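Local structure of fiber protein (5FJL) at residues Ile64-Asn69 with Val166-Ser171; Pro83-Gly88 with Tyr160-Thr165; Glu99-Leu104 with Thr143-Val148; Thr112-Ala117 with Met133-Thr138. The protein forms, through this C-terminal head domain of the trimeric adenovirus fibre, the part of the capsid spike that probably attaches the virion to a host-cell receptor. One frame throughout, in Å; residues are numbered along the deposited sequence.

Contact 1 (Ile64-Asn69 with Val166-Ser171); sequences ITILGN and VHPFLS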
loop_
_atom_site.group_PDB
_atom_site.type_symbol
_atom_site.label_atom_id
_atom_site.label_comp_id
_atom_site.label_asym_id
_atom_site.label_seq_id
_atom_site.Cartn_x
_atom_site.Cartn_y
_atom_site.Cartn_z
ATOM N N ILE A 64 6.384 -12.641 -7.176
ATOM C CA ILE A 64 6.706 -11.351 -6.557
ATOM C C ILE A 64 7.788 -10.728 -7.399
ATOM O O ILE A 64 8.849 -11.321 -7.612
ATOM C CB ILE A 64 7.128 -11.502 -5.091
ATOM C CG1 ILE A 64 5.991 -12.260 -4.386
ATOM C CG2 ILE A 64 7.453 -10.123 -4.488
ATOM C CD1 ILE A 64 5.949 -12.262 -2.890
ATOM N N THR A 65 7.543 -9.521 -7.891
ATOM C CA THR A 65 8.473 -8.812 -8.763
ATOM C C THR A 65 8.970 -7.553 -8.104
ATOM O O THR A 65 8.162 -6.751 -7.581
ATOM C CB THR A 65 7.830 -8.489 -10.132
ATOM O OG1 THR A 65 7.355 -9.711 -10.725
ATOM C CG2 THR A 65 8.800 -7.778 -11.071
ATOM N N ILE A 66 10.282 -7.356 -8.145
ATOM C CA ILE A 66 10.959 -6.175 -7.624
ATOM C C ILE A 66 11.575 -5.451 -8.811
ATOM O O ILE A 66 12.002 -6.100 -9.762
ATOM C CB ILE A 66 12.119 -6.539 -6.684
ATOM C CG1 ILE A 66 11.622 -7.329 -5.488
ATOM C CG2 ILE A 66 12.801 -5.284 -6.170
ATOM C CD1 ILE A 66 10.793 -6.490 -4.562
ATOM N N LEU A 67 11.598 -4.127 -8.786
ATOM C CA LEU A 67 12.337 -3.354 -9.775
ATOM C C LEU A 67 13.753 -3.078 -9.271
ATOM O O LEU A 67 13.960 -2.821 -8.090
ATOM C CB LEU A 67 11.605 -2.043 -10.058
ATOM C CG LEU A 67 10.138 -2.251 -10.461
ATOM C CD1 LEU A 67 9.540 -0.884 -10.787
ATOM C CD2 LEU A 67 10.010 -3.228 -11.635
ATOM N N GLY A 68 14.718 -3.111 -10.165
ATOM C CA GLY A 68 16.118 -2.989 -9.791
ATOM C C GLY A 68 16.643 -1.593 -9.808
ATOM O O GLY A 68 16.007 -0.677 -10.314
ATOM N N ASN A 69 17.842 -1.423 -9.234
ATOM C CA ASN A 69 18.680 -0.217 -9.487
ATOM C C ASN A 69 18.162 1.068 -8.862
ATOM O O ASN A 69 18.358 2.155 -9.390
ATOM C CB ASN A 69 18.898 0.033 -10.989
ATOM C CG ASN A 69 19.402 -1.189 -11.705
ATOM O OD1 ASN A 69 18.730 -1.721 -12.586
ATOM N ND2 ASN A 69 20.572 -1.672 -11.296
ATOM N N VAL A 166 8.587 1.581 -3.589
ATOM C CA VAL A 166 7.335 0.924 -4.007
ATOM C C VAL A 166 7.275 -0.458 -3.364
ATOM O O VAL A 166 8.264 -1.172 -3.231
ATOM C CB VAL A 166 7.182 0.898 -5.553
ATOM C CG1 VAL A 166 8.367 0.249 -6.226
ATOM C CG2 VAL A 166 5.885 0.255 -5.987
ATOM N N HIS A 167 6.083 -0.829 -2.927
ATOM C CA HIS A 167 5.873 -2.171 -2.376
ATOM C C HIS A 167 6.047 -3.194 -3.515
ATOM O O HIS A 167 5.677 -2.911 -4.657
ATOM C CB HIS A 167 4.469 -2.282 -1.763
ATOM C CG HIS A 167 4.239 -3.551 -1.001
ATOM N ND1 HIS A 167 4.751 -3.767 0.259
ATOM C CD2 HIS A 167 3.622 -4.697 -1.349
ATOM C CE1 HIS A 167 4.441 -4.981 0.663
ATOM N NE2 HIS A 167 3.737 -5.562 -0.291
ATOM N N PRO A 168 6.567 -4.392 -3.220
ATOM C CA PRO A 168 6.764 -5.346 -4.298
ATOM C C PRO A 168 5.474 -5.650 -5.062
ATOM O O PRO A 168 4.367 -5.573 -4.525
ATOM C CB PRO A 168 7.274 -6.587 -3.557
ATOM C CG PRO A 168 8.006 -6.024 -2.387
ATOM C CD PRO A 168 7.132 -4.871 -1.949
ATOM N N PHE A 169 5.629 -6.048 -6.321
ATOM C CA PHE A 169 4.495 -6.341 -7.174
ATOM C C PHE A 169 4.089 -7.808 -7.112
ATOM O O PHE A 169 4.952 -8.672 -7.308
ATOM C CB PHE A 169 4.783 -5.947 -8.623
ATOM C CG PHE A 169 4.992 -4.494 -8.835
ATOM C CD1 PHE A 169 3.909 -3.657 -9.038
ATOM C CD2 PHE A 169 6.249 -3.930 -8.760
ATOM C CE1 PHE A 169 4.072 -2.313 -9.237
ATOM C CE2 PHE A 169 6.442 -2.549 -8.912
ATOM C CZ PHE A 169 5.326 -1.732 -9.157
ATOM N N LEU A 170 2.820 -8.092 -6.852
ATOM C CA LEU A 170 2.319 -9.446 -6.754
ATOM C C LEU A 170 1.569 -9.808 -8.028
ATOM O O LEU A 170 0.825 -8.985 -8.597
ATOM C CB LEU A 170 1.391 -9.614 -5.540
ATOM C CG LEU A 170 2.025 -9.908 -4.189
ATOM C CD1 LEU A 170 3.176 -9.017 -3.816
ATOM C CD2 LEU A 170 0.934 -9.911 -3.112
ATOM N N SER A 171 1.766 -11.063 -8.455
ATOM C CA SER A 171 0.984 -11.637 -9.558
ATOM C C SER A 171 0.522 -13.022 -9.116
ATOM O O SER A 171 1.309 -13.776 -8.568
ATOM C CB SER A 171 1.832 -11.795 -10.818
ATOM O OG SER A 171 2.501 -10.608 -11.224
HETATM O O HOH W 1 4.845 -10.119 -9.919
#
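Thr65 and Phe169 form a hydrogen-bonded antiparallel pair, and their backbones supply both direct polar links of this contact. Thr65 N donates to Phe169 O at 2.8 Å, and Phe169 N returns a bond to Thr65 O at 2.9 Å; both are nearly straight, with an N-H...O angle of 166°. Phe169 O is shared further. The CA of Ile64 approaches it in a CA-H...O contact, and a water donates a bond to it. That water also hydrogen-bonds Thr65 OG1 at 2.7 Å and donates to Ser171 OG, so it bridges the two strands on the side of the sheet that carries Thr65 and Phe169.

The two strands run antiparallel at 150°, joining strand 62-67 to the C-terminal end of strand 160-171 within the all-beta fibre head. Next along, Ile64 and Leu170 make a non-hydrogen-bonded pair.

Apolar packing divides between the two faces. On the Ile64 face, Pro168 lies alongside two isoleucines: its CB meets Ile64 CG2 at 3.7 Å, and its CG meets Ile66 CD1 at 3.6 Å. The Ile64 branch that does the touching is CG2, placed opposite the backbone N across the CA-CB bond, while CG1 approaches Leu170 CD1 more distantly. On the Phe169 face, Leu67 CD1 reaches CE2 of the ring at 4.0 Å, whereas Thr65 O lies at the ring edge, in its plane. Phe136 meets this ring edge-to-face. On the Pro168 side the contact borders the trimer interface, where Pro168 packs on Ala113 of the second subunit and His167 ND1 hydrogen-bonds Pro114 O of that subunit.

Contact 2 (Pro83-Gly88 with Tyr160-Thr165); sequences PLTFKG and YMHIVT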
loop_
_atom_site.group_PDB
_atom_site.type_symbol
_atom_site.label_atom_id
_atom_site.label_comp_id
_atom_site.label_asym_id
_atom_site.label_seq_id
_atom_site.Cartn_x
_atom_site.Cartn_y
_atom_site.Cartn_z
ATOM N N PRO A 83 16.373 7.137 -6.850
ATOM C CA PRO A 83 15.024 6.838 -7.366
ATOM C C PRO A 83 15.047 6.169 -8.700
ATOM O O PRO A 83 16.084 6.176 -9.389
ATOM C CB PRO A 83 14.415 8.220 -7.494
ATOM C CG PRO A 83 15.557 9.040 -7.934
ATOM C CD PRO A 83 16.714 8.544 -7.095
ATOM N N LEU A 84 13.931 5.584 -9.102
ATOM C CA LEU A 84 13.741 5.210 -10.471
ATOM C C LEU A 84 13.047 6.387 -11.164
ATOM O O LEU A 84 11.925 6.758 -10.786
ATOM C CB LEU A 84 12.878 3.956 -10.552
ATOM C CG LEU A 84 12.818 3.249 -11.864
ATOM C CD1 LEU A 84 14.217 2.762 -12.263
ATOM C CD2 LEU A 84 11.877 2.063 -11.660
ATOM N N THR A 85 13.687 6.959 -12.178
ATOM C CA THR A 85 13.244 8.215 -12.770
ATOM C C THR A 85 12.708 8.011 -14.173
ATOM O O THR A 85 13.331 7.366 -15.029
ATOM C CB THR A 85 14.405 9.220 -12.788
ATOM O OG1 THR A 85 14.788 9.494 -11.429
ATOM C CG2 THR A 85 14.054 10.528 -13.502
ATOM N N PHE A 86 11.521 8.558 -14.385
ATOM C CA PHE A 86 10.880 8.623 -15.698
ATOM C C PHE A 86 10.809 10.075 -16.139
ATOM O O PHE A 86 10.605 10.979 -15.315
ATOM C CB PHE A 86 9.466 8.044 -15.652
ATOM C CG PHE A 86 9.434 6.586 -15.327
ATOM C CD1 PHE A 86 9.587 6.129 -14.028
ATOM C CD2 PHE A 86 9.361 5.643 -16.334
ATOM C CE1 PHE A 86 9.622 4.775 -13.740
ATOM C CE2 PHE A 86 9.360 4.286 -16.058
ATOM C CZ PHE A 86 9.494 3.838 -14.770
ATOM N N LYS A 87 10.928 10.309 -17.425
ATOM C CA LYS A 87 10.765 11.621 -18.008
ATOM C C LYS A 87 9.324 11.831 -18.435
ATOM O O LYS A 87 8.631 10.862 -18.757
ATOM C CB LYS A 87 11.652 11.749 -19.261
ATOM C CG LYS A 87 13.127 11.600 -18.972
ATOM C CD LYS A 87 13.960 11.839 -20.243
ATOM C CE LYS A 87 13.968 13.316 -20.708
ATOM N NZ LYS A 87 14.539 14.424 -19.838
ATOM N N GLY A 88 8.888 13.083 -18.569
ATOM C CA GLY A 88 7.596 13.332 -19.204
ATOM C C GLY A 88 7.408 12.626 -20.545
ATOM O O GLY A 88 6.322 12.136 -20.873
ATOM N N TYR A 160 9.529 15.244 -14.686
ATOM C CA TYR A 160 10.020 13.978 -14.183
ATOM C C TYR A 160 9.033 13.355 -13.219
ATOM O O TYR A 160 8.348 14.089 -12.509
ATOM C CB TYR A 160 11.386 14.108 -13.465
ATOM C CG TYR A 160 12.444 14.619 -14.399
ATOM C CD1 TYR A 160 13.145 13.732 -15.205
ATOM C CD2 TYR A 160 12.678 15.964 -14.517
ATOM C CE1 TYR A 160 14.080 14.204 -16.118
ATOM C CE2 TYR A 160 13.605 16.450 -15.416
ATOM C CZ TYR A 160 14.298 15.559 -16.205
ATOM O OH TYR A 160 15.234 16.030 -17.147
ATOM N N MET A 161 9.041 12.024 -13.196
ATOM C CA MET A 161 8.457 11.279 -12.064
ATOM C C MET A 161 9.546 10.457 -11.457
ATOM O O MET A 161 10.103 9.606 -12.154
ATOM C CB MET A 161 7.317 10.368 -12.515
ATOM C CG MET A 161 6.713 9.547 -11.376
ATOM S SD MET A 161 5.457 8.330 -11.860
ATOM C CE MET A 161 6.474 7.077 -12.565
ATOM N N HIS A 162 9.780 10.641 -10.170
ATOM C CA HIS A 162 10.741 9.829 -9.443
ATOM C C HIS A 162 9.998 8.837 -8.561
ATOM O O HIS A 162 9.223 9.272 -7.721
ATOM C CB HIS A 162 11.649 10.692 -8.568
ATOM C CG HIS A 162 12.381 11.772 -9.315
ATOM N ND1 HIS A 162 13.364 11.483 -10.234
ATOM C CD2 HIS A 162 12.275 13.121 -9.278
ATOM C CE1 HIS A 162 13.851 12.623 -10.711
ATOM N NE2 HIS A 162 13.205 13.624 -10.162
ATOM N N ILE A 163 10.234 7.557 -8.740
ATOM C CA ILE A 163 9.734 6.541 -7.796
ATOM C C ILE A 163 10.765 6.413 -6.682
ATOM O O ILE A 163 11.886 5.963 -6.927
ATOM C CB ILE A 163 9.499 5.167 -8.465
ATOM C CG1 ILE A 163 8.587 5.291 -9.699
ATOM C CG2 ILE A 163 9.020 4.154 -7.435
ATOM C CD1 ILE A 163 8.296 3.994 -10.389
ATOM N N VAL A 164 10.396 6.804 -5.483
ATOM C CA VAL A 164 11.275 6.765 -4.335
ATOM C C VAL A 164 11.300 5.369 -3.716
ATOM O O VAL A 164 12.358 4.793 -3.484
ATOM C CB VAL A 164 10.864 7.797 -3.294
ATOM C CG1 VAL A 164 11.750 7.673 -2.044
ATOM C CG2 VAL A 164 10.917 9.205 -3.880
ATOM N N THR A 165 10.120 4.822 -3.492
ATOM C CA THR A 165 10.024 3.439 -2.994
ATOM C C THR A 165 8.637 2.899 -3.388
ATOM O O THR A 165 7.712 3.661 -3.620
ATOM C CB THR A 165 10.387 3.377 -1.505
ATOM O OG1 THR A 165 10.818 2.036 -1.148
ATOM C CG2 THR A 165 9.250 3.872 -0.742
#
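Both Thr85 OG1 and the CG of His162 stand beside their own backbone N, opposite the carbonyl carbon (chi1 -63° and -56°), which lays the two side chains alongside each other on the same face of the sheet. OG1 arrives at the edge of the imidazole, in its plane, and makes a 2.7 Å hydrogen bond with His162 ND1; either atom could be the donor. Thr85 CG2 also lies against the imidazole, 3.5 Å from His162 CE1, and touches Tyr160 CD1 at 3.7 Å. Lys87 bends at both chi3 and chi4, which carries NZ back alongside the same tyrosine, 3.2 Å from its OH. At the other end Pro83 flanks His162, CB to CB.

On the reverse face Met161 bends only at chi3, and its CE comes to 3.6 Å from Phe86 CD1. Ile163 CD1 reaches the neighbouring ring atom, Phe86 CE1, at 3.7 Å. The ring's edge faces Met161 O in plane.

Four backbone bonds fix the register, in two hydrogen-bonded pairs, Leu84 with Ile163 and Phe86 with Met161. The straightest is Phe86 N to Met161 O, at 2.8 Å and 178°.

This antiparallel pairing puts strand 78-87 along one edge of strand 160-171, whose other edge bonds to strand 115-122. There Val164 and Thr165 both face Leu118 in a classic beta bulge. Phe86 and Met161 also pack on Ile102 of strand 99-103, which places their face in the interior of the head, while Val164 meets Leu149 of the second subunit.

Contact 3 (Glu99-Leu104 with Thr143-Val148); sequences ELLIPL and TPFLVV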
loop_
_atom_site.group_PDB
_atom_site.type_symbol
_atom_site.label_atom_id
_atom_site.label_comp_id
_atom_site.label_asym_id
_atom_site.label_seq_id
_atom_site.Cartn_x
_atom_site.Cartn_y
_atom_site.Cartn_z
ATOM N N GLU A 99 -4.556 9.575 -13.962
ATOM C CA GLU A 99 -4.254 8.272 -14.517
ATOM C C GLU A 99 -3.143 8.515 -15.515
ATOM O O GLU A 99 -3.310 9.347 -16.427
ATOM C CB GLU A 99 -5.422 7.666 -15.321
ATOM C CG GLU A 99 -6.721 7.347 -14.653
ATOM C CD GLU A 99 -7.859 7.077 -15.672
ATOM O OE1 GLU A 99 -7.706 7.288 -16.907
ATOM O OE2 GLU A 99 -8.921 6.636 -15.218
ATOM N N LEU A 100 -2.044 7.784 -15.394
ATOM C CA LEU A 100 -0.905 7.955 -16.289
ATOM C C LEU A 100 -0.510 6.613 -16.861
ATOM O O LEU A 100 -0.537 5.585 -16.177
ATOM C CB LEU A 100 0.264 8.531 -15.485
ATOM C CG LEU A 100 0.041 9.870 -14.808
ATOM C CD1 LEU A 100 1.209 10.166 -13.896
ATOM C CD2 LEU A 100 -0.073 10.943 -15.870
ATOM N N LEU A 101 -0.085 6.612 -18.130
ATOM C CA LEU A 101 0.280 5.408 -18.863
ATOM C C LEU A 101 1.704 5.506 -19.373
ATOM O O LEU A 101 2.043 6.475 -20.032
ATOM C CB LEU A 101 -0.647 5.210 -20.075
ATOM C CG LEU A 101 -2.133 5.045 -19.783
ATOM C CD1 LEU A 101 -2.876 4.660 -21.055
ATOM C CD2 LEU A 101 -2.420 4.003 -18.739
ATOM N N ILE A 102 2.519 4.507 -19.079
ATOM C CA ILE A 102 3.902 4.451 -19.555
ATOM C C ILE A 102 4.009 3.222 -20.448
ATOM O O ILE A 102 4.076 2.104 -19.962
ATOM C CB ILE A 102 4.877 4.344 -18.348
ATOM C CG1 ILE A 102 4.712 5.544 -17.400
ATOM C CG2 ILE A 102 6.311 4.230 -18.854
ATOM C CD1 ILE A 102 5.367 5.364 -16.031
ATOM N N PRO A 103 4.063 3.426 -21.783
ATOM C CA PRO A 103 4.185 2.270 -22.663
ATOM C C PRO A 103 5.617 1.741 -22.666
ATOM O O PRO A 103 6.562 2.556 -22.663
ATOM C CB PRO A 103 3.817 2.861 -24.051
ATOM C CG PRO A 103 4.152 4.264 -23.927
ATOM C CD PRO A 103 3.829 4.671 -22.505
ATOM N N LEU A 104 5.769 0.440 -22.643
ATOM C CA LEU A 104 7.074 -0.202 -22.523
ATOM C C LEU A 104 7.335 -1.096 -23.729
ATOM O O LEU A 104 6.406 -1.448 -24.473
ATOM C CB LEU A 104 7.123 -0.999 -21.222
ATOM C CG LEU A 104 6.929 -0.159 -19.938
ATOM C CD1 LEU A 104 6.706 -1.088 -18.772
ATOM C CD2 LEU A 104 8.077 0.781 -19.692
ATOM N N THR A 143 0.959 -4.765 -25.996
ATOM C CA THR A 143 1.926 -3.754 -25.542
ATOM C C THR A 143 1.966 -3.783 -23.991
ATOM O O THR A 143 0.918 -3.668 -23.353
ATOM C CB THR A 143 1.517 -2.364 -25.974
ATOM O OG1 THR A 143 1.388 -2.327 -27.410
ATOM C CG2 THR A 143 2.536 -1.305 -25.524
ATOM N N PRO A 144 3.147 -3.918 -23.402
ATOM C CA PRO A 144 3.288 -3.759 -21.925
ATOM C C PRO A 144 3.159 -2.299 -21.518
ATOM O O PRO A 144 3.702 -1.398 -22.172
ATOM C CB PRO A 144 4.704 -4.281 -21.622
ATOM C CG PRO A 144 5.412 -4.276 -22.929
ATOM C CD PRO A 144 4.444 -4.197 -24.043
ATOM N N PHE A 145 2.442 -2.068 -20.408
ATOM C CA PHE A 145 2.319 -0.753 -19.816
ATOM C C PHE A 145 2.597 -0.802 -18.315
ATOM O O PHE A 145 2.319 -1.807 -17.655
ATOM C CB PHE A 145 0.893 -0.220 -19.952
ATOM C CG PHE A 145 0.585 0.371 -21.302
ATOM C CD1 PHE A 145 0.164 -0.446 -22.312
ATOM C CD2 PHE A 145 0.694 1.725 -21.530
ATOM C CE1 PHE A 145 -0.139 0.102 -23.562
ATOM C CE2 PHE A 145 0.399 2.282 -22.763
ATOM C CZ PHE A 145 -0.019 1.452 -23.768
ATOM N N LEU A 146 3.147 0.292 -17.829
ATOM C CA LEU A 146 3.083 0.626 -16.386
ATOM C C LEU A 146 2.079 1.736 -16.211
ATOM O O LEU A 146 2.161 2.777 -16.866
ATOM C CB LEU A 146 4.465 1.062 -15.898
ATOM C CG LEU A 146 4.555 1.496 -14.416
ATOM C CD1 LEU A 146 4.060 0.414 -13.467
ATOM C CD2 LEU A 146 5.983 1.902 -14.048
ATOM N N VAL A 147 1.091 1.524 -15.351
ATOM C CA VAL A 147 0.013 2.468 -15.127
ATOM C C VAL A 147 0.176 3.049 -13.739
ATOM O O VAL A 147 0.472 2.291 -12.800
ATOM C CB VAL A 147 -1.351 1.761 -15.213
ATOM C CG1 VAL A 147 -2.495 2.726 -14.934
ATOM C CG2 VAL A 147 -1.490 1.071 -16.578
ATOM N N VAL A 148 0.015 4.365 -13.627
ATOM C CA VAL A 148 0.135 5.045 -12.336
ATOM C C VAL A 148 -1.178 5.738 -12.074
ATOM O O VAL A 148 -1.662 6.503 -12.920
ATOM C CB VAL A 148 1.266 6.072 -12.332
ATOM C CG1 VAL A 148 1.448 6.720 -10.963
ATOM C CG2 VAL A 148 2.583 5.446 -12.782
#
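The ring of Phe145 is met obliquely by two residues of the opposite strand: Pro103 CB lies 3.7 Å from CE2, and Leu101 CB lies 4.0 Å from CD2. The carbonyl Ile102 O also approaches the ring obliquely. On the same face of the sheet, Leu101 and Val147 run side by side, with Leu101 CD2 3.8 Å from Val147 CG2. This face packs Phe145 on Val74 and Val147 on Leu79 of the third subunit.

The other face of the sheet carries Ile102 and Leu146, which point the same way; Ile102 CD1 lies 4.0 Å from Leu146 CD2. Leu146 gets there with CG opposite its backbone N (chi1 178°). Leu104 adds CD1 against Leu146 CB, and its CB against Pro144 CG. Phe86 and Phe136 cover this face from the interior.

Five backbone hydrogen bonds tie residues 100-104 to 144-148, with Leu104 N bonding to Pro144 O at 2.8 Å at the end of the ladder. Pro103, which has no N-H, sits in a non-hydrogen-bonded pair with Phe145, where none is needed across the strands.

The hydrogen bonds across the contact are all between backbone atoms, and the side chains that meet each other do so through carbon: the backbone sets the register, while apolar packing holds both faces.

Contact 4 (Thr112-Ala117 with Met133-Thr138); sequences TAPSTA and MMQFLT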
loop_
_atom_site.group_PDB
_atom_site.type_symbol
_atom_site.label_atom_id
_atom_site.label_comp_id
_atom_site.label_asym_id
_atom_site.label_seq_id
_atom_site.Cartn_x
_atom_site.Cartn_y
_atom_site.Cartn_z
ATOM N N THR A 112 0.652 -7.471 -13.201
ATOM C CA THR A 112 0.636 -7.486 -11.715
ATOM C C THR A 112 -0.632 -6.884 -11.173
ATOM O O THR A 112 -1.393 -6.189 -11.847
ATOM C CB THR A 112 1.842 -6.669 -11.154
ATOM O OG1 THR A 112 1.618 -5.264 -11.307
ATOM C CG2 THR A 112 3.150 -7.101 -11.800
ATOM N N ALA A 113 -0.852 -7.131 -9.870
ATOM C CA ALA A 113 -1.794 -6.365 -9.082
ATOM C C ALA A 113 -1.185 -4.986 -8.780
ATOM O O ALA A 113 0.025 -4.770 -9.013
ATOM C CB ALA A 113 -2.052 -7.136 -7.786
ATOM N N PRO A 114 -1.964 -4.030 -8.292
ATOM C CA PRO A 114 -1.415 -2.715 -7.978
ATOM C C PRO A 114 -0.615 -2.722 -6.699
ATOM O O PRO A 114 -0.972 -3.449 -5.761
ATOM C CB PRO A 114 -2.641 -1.822 -7.797
ATOM C CG PRO A 114 -3.594 -2.743 -7.214
ATOM C CD PRO A 114 -3.417 -4.038 -8.000
ATOM N N SER A 115 0.414 -1.900 -6.652
ATOM C CA SER A 115 1.216 -1.676 -5.429
ATOM C C SER A 115 1.370 -0.198 -5.166
ATOM O O SER A 115 1.332 0.634 -6.061
ATOM C CB SER A 115 2.621 -2.288 -5.508
ATOM O OG SER A 115 2.514 -3.670 -5.352
ATOM N N THR A 116 1.489 0.146 -3.896
ATOM C CA THR A 116 1.622 1.503 -3.463
ATOM C C THR A 116 3.061 1.987 -3.625
ATOM O O THR A 116 4.006 1.273 -3.252
ATOM C CB THR A 116 1.252 1.676 -1.985
ATOM O OG1 THR A 116 -0.032 1.030 -1.761
ATOM C CG2 THR A 116 1.161 3.112 -1.594
ATOM N N ALA A 117 3.204 3.214 -4.124
ATOM C CA ALA A 117 4.517 3.847 -4.276
ATOM C C ALA A 117 4.511 5.223 -3.722
ATOM O O ALA A 117 3.489 5.882 -3.727
ATOM C CB ALA A 117 4.890 3.959 -5.736
ATOM N N MET A 133 -0.725 4.560 -6.633
ATOM C CA MET A 133 -0.698 3.124 -6.904
ATOM C C MET A 133 -0.199 2.911 -8.313
ATOM O O MET A 133 -0.466 3.725 -9.211
ATOM C CB MET A 133 -2.026 2.476 -6.701
ATOM C CG MET A 133 -2.495 2.577 -5.226
ATOM S SD MET A 133 -3.691 1.345 -4.742
ATOM C CE MET A 133 -2.532 0.002 -4.365
ATOM N N MET A 134 0.550 1.862 -8.504
ATOM C CA MET A 134 1.007 1.506 -9.852
ATOM C C MET A 134 0.844 0.060 -10.125
ATOM O O MET A 134 0.828 -0.777 -9.231
ATOM C CB MET A 134 2.342 2.032 -10.121
ATOM C CG MET A 134 3.386 1.605 -9.213
ATOM S SD MET A 134 5.000 2.385 -9.595
ATOM C CE MET A 134 4.799 4.129 -9.447
ATOM N N GLN A 135 0.687 -0.257 -11.409
ATOM C CA GLN A 135 0.353 -1.608 -11.805
ATOM C C GLN A 135 0.883 -1.874 -13.201
ATOM O O GLN A 135 0.744 -1.021 -14.059
ATOM C CB GLN A 135 -1.185 -1.741 -11.820
ATOM C CG GLN A 135 -1.729 -3.085 -12.098
ATOM C CD GLN A 135 -3.209 -3.177 -11.763
ATOM O OE1 GLN A 135 -3.860 -2.175 -11.439
ATOM N NE2 GLN A 135 -3.689 -4.379 -11.736
ATOM N N PHE A 136 1.461 -3.035 -13.422
ATOM C CA PHE A 136 1.902 -3.458 -14.774
ATOM C C PHE A 136 0.717 -4.190 -15.409
ATOM O O PHE A 136 0.156 -5.134 -14.828
ATOM C CB PHE A 136 3.118 -4.355 -14.695
ATOM C CG PHE A 136 4.392 -3.642 -14.377
ATOM C CD1 PHE A 136 5.165 -3.091 -15.391
ATOM C CD2 PHE A 136 4.842 -3.522 -13.058
ATOM C CE1 PHE A 136 6.356 -2.449 -15.121
ATOM C CE2 PHE A 136 6.023 -2.885 -12.779
ATOM C CZ PHE A 136 6.801 -2.359 -13.797
ATOM N N LEU A 137 0.385 -3.783 -16.621
ATOM C CA LEU A 137 -0.749 -4.356 -17.382
ATOM C C LEU A 137 -0.286 -4.592 -18.818
ATOM O O LEU A 137 0.648 -3.966 -19.277
ATOM C CB LEU A 137 -1.925 -3.401 -17.374
ATOM C CG LEU A 137 -2.599 -3.102 -16.041
ATOM C CD1 LEU A 137 -3.671 -2.040 -16.244
ATOM C CD2 LEU A 137 -3.203 -4.356 -15.427
ATOM N N THR A 138 -0.927 -5.518 -19.506
ATOM C CA THR A 138 -0.666 -5.736 -20.936
ATOM C C THR A 138 -1.915 -5.359 -21.691
ATOM O O THR A 138 -3.011 -5.789 -21.362
ATOM C CB THR A 138 -0.339 -7.187 -21.214
ATOM O OG1 THR A 138 0.732 -7.604 -20.401
ATOM C CG2 THR A 138 0.065 -7.418 -22.682
#
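Gln135 reaches across to Thr112 and Pro114 with an extended side chain, CG lying opposite its backbone N (chi1 -175°). Its CB lies 4.0 Å from Pro114 CA, and CG passes 3.1 Å from Thr112 O. CD stays near the same oxygen, Thr112 O, at 3.5 Å. At the tip NE2 donates to Thr112 O at 2.9 Å, on a lone pair in the carbonyl plane, with the acceptor close to the plane of the amide; OE1 lies near Pro114 CB and makes a weak hydrogen bond with Thr165 OG1 of the third subunit.

Thr112 is held by more than this amide. Its N donates to Phe136 O at 2.9 Å, and OG1, set between backbone N and carbonyl carbon (chi1 74°), accepts Phe136 N at 3.1 Å while donating to Ala113 O. A side-chain oxygen therefore stands in for a strand carbonyl ahead of the Ser115-Met134 pair.

That pair is joined by Ser115 N to Met134 O and Met134 N to Ser115 O, both 2.8 Å. Met133 CE settles between Pro114 CB and Thr116 OG1, whereas Met134 CE meets Ala117 CB on the reverse face.

The contact lies in the beta hairpin of strands 115-122 and 127-138, flanked by strand 160-171 beside the first and strand 144-149 beside the second.

Overall arrangement
From the N terminus, the first strand used by a contact is 62-67, and contact 1 returns the C-terminal end of strand 160-171 to it, closing the longest loop. Within it, contact 2 joins strand 78-87 to the start of that same late strand. Contact 3 then closes a shorter loop between strands 99-103 and 144-149, and contact 4 the shortest, a hairpin. All four nest and none cross. Strand 160-171 links contacts 1 and 2, whose centres lie about 15 Å apart; backbone bonds join contact 4 to contact 1 on one side and contact 3 on the other. Contacts 2 and 4 touch where Ile163 CD1 lies 3.6 Å from Met134 CE.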